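Local coordinates for protein cytochrome C3 (Desulfovibrio desulfuricans, PDB 1UP9) that probably carries electrons as a tetraheme cytochrome c, holding four covalently bound heme c groups within one small chain, at residues A[64-67]-A[73-76]; A[85-90]-A[96-101]. All blocks are in the same frame, centred on the assembly; numbering follows the deposited sequence. Where two conformers were deposited one is given.

Interaction 1 (A[64-67]-A[73-76]); sequences LYYV and ELKH. With HEC (heme c), chain C.
Tyr66 and Leu74 bring helix 64-69 against the loop that follows it, and together these parts form a wall of one heme pocket in this class III tetraheme cytochrome c. With CG anti to the backbone N (chi1 -173°), the Tyr66 ring swings out along the flank of Leu74, and CD2 of Leu74 lies obliquely to it, 3.7 Å from Tyr66 CZ. The side chains run past one another in opposite directions; the other leucine methyl, CD1, rests 3.8 Å from the heme methyl CMA. Branched Val67 suits the flat macrocycle: its CB stands over one face, 3.8 Å from heme C3A, while CB of His76 approaches C3A from the opposite face at 3.7 Å. The ring edge of Tyr66 lies beside propionate oxygen O2A, CE2 3.8 Å away, without a hydrogen bond. Polar contacts begin with the backbone N of Lys75, which donates to O1A of that carboxylate (2.7 Å, 160°). The other propionate is met by His76, whose ring also stacks on His35, an axial ligand of this heme. An imidazole can do both: NE2 donates to O2D at 162°, over 2.5 Å, a length so short that its exact value is doubtful.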
loop_
_atom_site.group_PDB
_atom_site.type_symbol
_atom_site.label_atom_id
_atom_site.label_comp_id
_atom_site.label_asym_id
_atom_site.label_seq_id
_atom_site.Cartn_x
_atom_site.Cartn_y
_atom_site.Cartn_z
ATOM N N LEU A 64 1.397 -2.811 9.602
ATOM C CA LEU A 64 0.887 -2.037 8.466
ATOM C C LEU A 64 2.032 -1.246 7.855
ATOM O O LEU A 64 2.185 -1.132 6.641
ATOM C CB LEU A 64 -0.315 -1.165 8.900
ATOM C CG LEU A 64 -0.985 -0.420 7.730
ATOM C CD1 LEU A 64 -1.498 -1.425 6.693
ATOM C CD2 LEU A 64 -2.116 0.460 8.258
ATOM N N TYR A 65 2.880 -0.609 8.692
ATOM C CA TYR A 65 3.955 0.214 8.176
ATOM C C TYR A 65 4.866 -0.622 7.282
ATOM O O TYR A 65 5.331 -0.187 6.233
ATOM C CB TYR A 65 4.783 0.794 9.321
ATOM C CG TYR A 65 5.952 1.661 8.967
ATOM C CD1 TYR A 65 5.781 3.026 8.822
ATOM C CD2 TYR A 65 7.212 1.116 8.786
ATOM C CE1 TYR A 65 6.892 3.788 8.497
ATOM C CE2 TYR A 65 8.335 1.872 8.458
ATOM C CZ TYR A 65 8.138 3.222 8.311
ATOM O OH TYR A 65 9.203 4.020 8.008
ATOM N N TYR A 66 5.192 -1.814 7.735
ATOM C CA TYR A 66 6.126 -2.686 7.014
ATOM C C TYR A 66 5.544 -3.073 5.676
ATOM O O TYR A 66 6.172 -3.063 4.634
ATOM C CB TYR A 66 6.375 -3.941 7.864
ATOM C CG TYR A 66 7.443 -4.829 7.312
ATOM C CD1 TYR A 66 8.761 -4.458 7.299
ATOM C CD2 TYR A 66 7.058 -6.070 6.811
ATOM C CE1 TYR A 66 9.682 -5.343 6.772
ATOM C CE2 TYR A 66 7.978 -6.939 6.296
ATOM C CZ TYR A 66 9.288 -6.560 6.279
ATOM O OH TYR A 66 10.177 -7.477 5.755
ATOM N N VAL A 67 4.239 -3.441 5.651
ATOM C CA VAL A 67 3.681 -3.930 4.388
ATOM C C VAL A 67 3.454 -2.783 3.409
ATOM O O VAL A 67 3.330 -3.041 2.202
ATOM C CB VAL A 67 2.394 -4.770 4.523
ATOM C CG1 VAL A 67 2.602 -5.945 5.472
ATOM C CG2 VAL A 67 1.178 -3.945 4.963
ATOM N N GLU A 73 12.264 -8.455 0.625
ATOM C CA GLU A 73 11.786 -9.637 -0.080
ATOM C C GLU A 73 10.390 -10.116 0.264
ATOM O O GLU A 73 10.079 -11.327 0.320
ATOM C CB GLU A 73 12.809 -10.753 0.198
ATOM C CG GLU A 73 14.258 -10.384 -0.041
ATOM C CD GLU A 73 14.932 -9.705 1.142
ATOM O OE1 GLU A 73 16.126 -9.340 1.009
ATOM O OE2 GLU A 73 14.224 -9.544 2.167
ATOM N N LEU A 74 9.399 -9.285 0.467
ATOM C CA LEU A 74 8.108 -9.727 0.970
ATOM C C LEU A 74 7.325 -10.717 0.102
ATOM O O LEU A 74 7.588 -10.993 -1.058
ATOM C CB LEU A 74 7.186 -8.514 1.212
ATOM C CG LEU A 74 7.773 -7.164 1.578
ATOM C CD1 LEU A 74 6.671 -6.201 1.988
ATOM C CD2 LEU A 74 8.789 -7.225 2.702
ATOM N N LYS A 75 6.266 -11.271 0.733
ATOM C CA LYS A 75 5.415 -12.313 0.197
ATOM C C LYS A 75 4.362 -11.740 -0.746
ATOM O O LYS A 75 3.743 -12.452 -1.549
ATOM C CB LYS A 75 4.695 -13.098 1.296
ATOM C CG LYS A 75 5.578 -13.877 2.253
ATOM C CD LYS A 75 4.718 -14.534 3.338
ATOM C CE LYS A 75 4.637 -13.644 4.575
ATOM N NZ LYS A 75 5.779 -13.878 5.509
ATOM N N HIS A 76 4.108 -10.437 -0.701
ATOM C CA HIS A 76 3.194 -9.734 -1.621
ATOM C C HIS A 76 3.889 -8.408 -1.908
ATOM O O HIS A 76 4.883 -8.073 -1.238
ATOM C CB HIS A 76 1.796 -9.559 -1.041
ATOM C CG HIS A 76 1.182 -10.892 -0.704
ATOM N ND1 HIS A 76 0.818 -11.808 -1.673
ATOM C CD2 HIS A 76 0.931 -11.442 0.498
ATOM C CE1 HIS A 76 0.331 -12.883 -1.073
ATOM N NE2 HIS A 76 0.394 -12.675 0.232
HETATM FE FE HEC C . -1.731 -8.669 3.771
HETATM C CHA HEC C . 1.042 -10.587 3.938
HETATM C CHB HEC C . -0.013 -6.293 2.063
HETATM C CHC HEC C . -4.639 -6.938 3.247
HETATM C CHD HEC C . -3.425 -10.866 5.831
HETATM N NA HEC C . 0.131 -8.478 3.095
HETATM C C1A HEC C . 1.153 -9.355 3.298
HETATM C C2A HEC C . 2.377 -8.829 2.719
HETATM C C3A HEC C . 2.094 -7.670 2.110
HETATM C C4A HEC C . 0.690 -7.408 2.391
HETATM C CMA HEC C . 2.997 -6.741 1.293
HETATM C CAA HEC C . 3.728 -9.555 2.834
HETATM C CBA HEC C . 4.378 -9.311 4.200
HETATM C CGA HEC C . 5.634 -10.140 4.389
HETATM O O1A HEC C . 6.079 -10.778 3.418
HETATM O O2A HEC C . 6.130 -10.111 5.528
HETATM N NB HEC C . -2.218 -6.956 2.874
HETATM C C1B HEC C . -1.353 -6.071 2.222
HETATM C C2B HEC C . -2.066 -4.881 1.809
HETATM C C3B HEC C . -3.363 -5.086 2.171
HETATM C C4B HEC C . -3.462 -6.368 2.794
HETATM C CMB HEC C . -1.397 -3.678 1.126
HETATM C CAB HEC C . -4.557 -4.149 1.963
HETATM C CBB HEC C . -4.736 -3.715 0.488
HETATM N NC HEC C . -3.613 -8.831 4.413
HETATM C C1C HEC C . -4.687 -8.027 4.087
HETATM C C2C HEC C . -5.857 -8.469 4.773
HETATM C C3C HEC C . -5.505 -9.516 5.560
HETATM C C4C HEC C . -4.129 -9.802 5.293
HETATM C CMC HEC C . -7.254 -7.811 4.657
HETATM C CAC HEC C . -6.357 -10.257 6.616
HETATM C CBC HEC C . -7.613 -10.934 6.047
HETATM N ND HEC C . -1.287 -10.368 4.705
HETATM C C1D HEC C . -2.114 -11.161 5.465
HETATM C C2D HEC C . -1.423 -12.382 5.817
HETATM C C3D HEC C . -0.182 -12.314 5.283
HETATM C C4D HEC C . -0.073 -11.037 4.606
HETATM C CMD HEC C . -2.080 -13.522 6.632
HETATM C CAD HEC C . 0.960 -13.336 5.371
HETATM C CBD HEC C . 0.896 -14.465 4.332
HETATM C CGD HEC C . 1.058 -14.059 2.888
HETATM O O1D HEC C . 2.183 -13.700 2.458
HETATM O O2D HEC C . 0.010 -14.149 2.203
#

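Interaction 2 (A[85-90]-A[96-101]); sequences KVVAEK and DLTGCA. With HEC (heme c), chain E.
Val86, Val87, Leu97 and Thr98 meet through aliphatic groups, and the flat group beside them is heme c of chain E, which segment 96-101 borders at its CMC methyl: Leu97 O is 3.3 Å from CMC and Thr98 CA 3.6 Å. Gly99 O, 3.5 Å from the same methyl, is displaced toward one face of the ring. Across the contact, CD1 of Leu97 touches CG1 of Val86 at 3.6 Å, the two side chains crossing at about a right angle. Val86 holds CG1 anti to its own nitrogen (chi1 172°), which directs that methyl at the leucine. This apolar seam joins helix 79-89 to helix 94-98 after the chain has doubled back, just before Cys100 opens a CX4CH heme-binding motif. In the conformer described, Val87 faces two partners: its CG1 lies 3.8 Å from Leu97 CB, and its CG2 meets Thr98 CG2 tip to tip at 4.0 Å. Threonine suits this place because its methyl packs against Val87 while OG1 hydrogen-bonds to Lys94 O. Leu97 contributes a backbone acceptor, its O receiving ND1 of His83, an axial ligand of another heme, and so restraining that imidazole's rotation. Three residues after Leu97, Cys100 SG is bonded covalently to heme CAB, 1.8 Å away.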
loop_
_atom_site.group_PDB
_atom_site.type_symbol
_atom_site.label_atom_id
_atom_site.label_comp_id
_atom_site.label_asym_id
_atom_site.label_seq_id
_atom_site.Cartn_x
_atom_site.Cartn_y
_atom_site.Cartn_z
ATOM N N LYS A 85 10.195 0.341 -8.574
ATOM C CA LYS A 85 10.306 -0.122 -9.972
ATOM C C LYS A 85 9.739 0.901 -10.942
ATOM O O LYS A 85 10.297 1.136 -12.029
ATOM C CB LYS A 85 9.579 -1.453 -10.185
ATOM C CG LYS A 85 10.156 -2.627 -9.394
ATOM C CD LYS A 85 9.188 -3.809 -9.462
ATOM C CE LYS A 85 9.564 -4.993 -8.572
ATOM N NZ LYS A 85 8.403 -5.947 -8.499
ATOM N N VAL A 86 8.613 1.541 -10.595
ATOM C CA VAL A 86 8.022 2.560 -11.459
ATOM C C VAL A 86 9.001 3.731 -11.622
ATOM O O VAL A 86 9.155 4.186 -12.734
ATOM C CB VAL A 86 6.677 3.035 -10.878
ATOM C CG1 VAL A 86 6.103 4.223 -11.628
ATOM C CG2 VAL A 86 5.631 1.899 -10.887
ATOM N N VAL A 87 9.595 4.173 -10.522
ATOM C CA VAL A 87 10.471 5.370 -10.612
ATOM C C VAL A 87 11.778 5.005 -11.258
ATOM O O VAL A 87 12.402 5.882 -11.805
ATOM C CB VAL A 87 10.638 6.102 -9.272
ATOM C CG1 VAL A 87 9.231 6.354 -8.676
ATOM C CG2 VAL A 87 11.447 5.367 -8.242
ATOM N N ALA A 88 12.210 3.768 -11.275
ATOM C CA ALA A 88 13.360 3.394 -12.124
ATOM C C ALA A 88 13.085 3.676 -13.595
ATOM O O ALA A 88 13.968 4.127 -14.345
ATOM C CB ALA A 88 13.719 1.931 -11.892
ATOM N N GLU A 89 11.873 3.407 -14.059
ATOM C CA GLU A 89 11.506 3.664 -15.436
ATOM C C GLU A 89 11.004 5.086 -15.684
ATOM O O GLU A 89 11.109 5.520 -16.835
ATOM C CB GLU A 89 10.368 2.664 -15.815
ATOM C CG GLU A 89 10.887 1.240 -15.856
ATOM C CD GLU A 89 9.830 0.164 -15.985
ATOM O OE1 GLU A 89 8.611 0.464 -16.194
ATOM O OE2 GLU A 89 10.286 -0.996 -15.923
ATOM N N LYS A 90 10.482 5.739 -14.656
ATOM C CA LYS A 90 9.979 7.112 -14.778
ATOM C C LYS A 90 10.589 7.968 -13.678
ATOM O O LYS A 90 9.977 8.273 -12.668
ATOM C CB LYS A 90 8.442 7.131 -14.667
ATOM C CG LYS A 90 7.828 6.323 -15.816
ATOM C CD LYS A 90 6.338 6.426 -15.868
ATOM C CE LYS A 90 5.811 7.795 -16.246
ATOM N NZ LYS A 90 4.342 7.713 -16.517
ATOM N N ASP A 96 7.573 12.113 -6.006
ATOM C CA ASP A 96 6.138 11.935 -5.907
ATOM C C ASP A 96 5.749 10.562 -5.345
ATOM O O ASP A 96 4.824 10.426 -4.555
ATOM C CB ASP A 96 5.469 12.029 -7.289
ATOM C CG ASP A 96 5.246 13.438 -7.772
ATOM O OD1 ASP A 96 5.399 14.409 -7.009
ATOM O OD2 ASP A 96 4.949 13.631 -8.969
ATOM N N LEU A 97 6.460 9.509 -5.797
ATOM C CA LEU A 97 6.051 8.146 -5.457
ATOM C C LEU A 97 6.874 7.468 -4.364
ATOM O O LEU A 97 6.478 6.406 -3.846
ATOM C CB LEU A 97 6.115 7.237 -6.700
ATOM C CG LEU A 97 5.214 7.620 -7.882
ATOM C CD1 LEU A 97 5.217 6.458 -8.884
ATOM C CD2 LEU A 97 3.846 8.074 -7.508
ATOM N N THR A 98 8.030 8.040 -4.005
ATOM C CA THR A 98 8.843 7.362 -2.991
ATOM C C THR A 98 9.315 8.328 -1.922
ATOM O O THR A 98 9.946 7.854 -0.952
ATOM C CB THR A 98 10.072 6.632 -3.578
ATOM O OG1 THR A 98 11.035 7.556 -4.147
ATOM C CG2 THR A 98 9.646 5.622 -4.649
ATOM N N GLY A 99 9.090 9.642 -2.025
ATOM C CA GLY A 99 9.619 10.511 -0.982
ATOM C C GLY A 99 8.888 10.387 0.341
ATOM O O GLY A 99 7.664 10.194 0.412
ATOM N N CYS A 100 9.656 10.589 1.410
ATOM C CA CYS A 100 9.084 10.535 2.753
ATOM C C CYS A 100 8.435 11.868 3.115
ATOM O O CYS A 100 7.659 11.841 4.052
ATOM C CB CYS A 100 10.159 10.175 3.815
ATOM S SG CYS A 100 11.198 8.762 3.342
ATOM N N ALA A 101 8.755 12.923 2.387
ATOM C CA ALA A 101 8.104 14.224 2.574
ATOM C C ALA A 101 7.928 14.876 1.198
ATOM O O ALA A 101 8.732 14.634 0.285
ATOM C CB ALA A 101 8.868 15.151 3.484
HETATM FE FE HEC E . 4.771 6.553 4.664
HETATM C CHA HEC E . 2.463 6.206 7.160
HETATM C CHB HEC E . 7.137 7.152 7.030
HETATM C CHC HEC E . 7.001 7.186 2.173
HETATM C CHD HEC E . 2.464 5.561 2.363
HETATM N NA HEC E . 4.780 6.727 6.649
HETATM C C1A HEC E . 3.719 6.610 7.522
HETATM C C2A HEC E . 4.108 6.939 8.871
HETATM C C3A HEC E . 5.418 7.183 8.843
HETATM C C4A HEC E . 5.847 7.050 7.483
HETATM C CMA HEC E . 6.367 7.527 9.996
HETATM C CAA HEC E . 3.114 6.974 10.051
HETATM C CBA HEC E . 2.922 5.574 10.638
HETATM C CGA HEC E . 1.743 5.537 11.604
HETATM O O1A HEC E . 1.006 6.545 11.644
HETATM O O2A HEC E . 1.586 4.494 12.260
HETATM N NB HEC E . 6.694 7.043 4.615
HETATM C C1B HEC E . 7.531 7.112 5.694
HETATM C C2B HEC E . 8.880 7.197 5.205
HETATM C C3B HEC E . 8.862 7.296 3.864
HETATM C C4B HEC E . 7.476 7.209 3.465
HETATM C CMB HEC E . 10.103 7.229 6.134
HETATM C CAB HEC E . 10.001 7.498 2.856
HETATM C CBB HEC E . 10.811 6.200 2.652
HETATM N NC HEC E . 4.734 6.433 2.700
HETATM C C1C HEC E . 5.716 6.858 1.804
HETATM C C2C HEC E . 5.225 6.840 0.444
HETATM C C3C HEC E . 3.983 6.351 0.505
HETATM C C4C HEC E . 3.661 6.072 1.898
HETATM C CMC HEC E . 6.039 7.355 -0.761
HETATM C CAC HEC E . 2.946 6.120 -0.573
HETATM C CBC HEC E . 3.455 5.203 -1.716
HETATM N ND HEC E . 2.892 5.891 4.767
HETATM C C1D HEC E . 2.127 5.472 3.700
HETATM C C2D HEC E . 0.885 4.937 4.193
HETATM C C3D HEC E . 0.829 5.147 5.524
HETATM C C4D HEC E . 2.098 5.774 5.892
HETATM C CMD HEC E . -0.189 4.277 3.342
HETATM C CAD HEC E . -0.308 4.813 6.502
HETATM C CBD HEC E . -0.353 3.311 6.891
HETATM C CGD HEC E . 0.776 2.942 7.801
HETATM O O1D HEC E . 0.588 2.919 9.039
HETATM O O2D HEC E . 1.897 2.710 7.292
#

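Interaction 1 closes along the chain before interaction 2 opens, and helices 64-69 and 79-89 are consecutive. Their centres lie about 17 Å apart and their nearest atoms about 7 Å, so they do not touch; the hemes relate them. Lys75 and His76 bind the propionates of the chain C heme, whereas Cys100 ties down the chain E heme. The iron atoms, FE of HEC chain C and FE of HEC chain E, are 16.6 Å apart. Helix 64-69 reaches both, since Leu64 and Tyr65 belong to the pocket of the heme bound by Cys100. Interaction 2 also borders a third heme, the one ligated by His83, to which Lys90 NZ is hydrogen-bonded. Such close spacing is consistent with electron transfer between hemes.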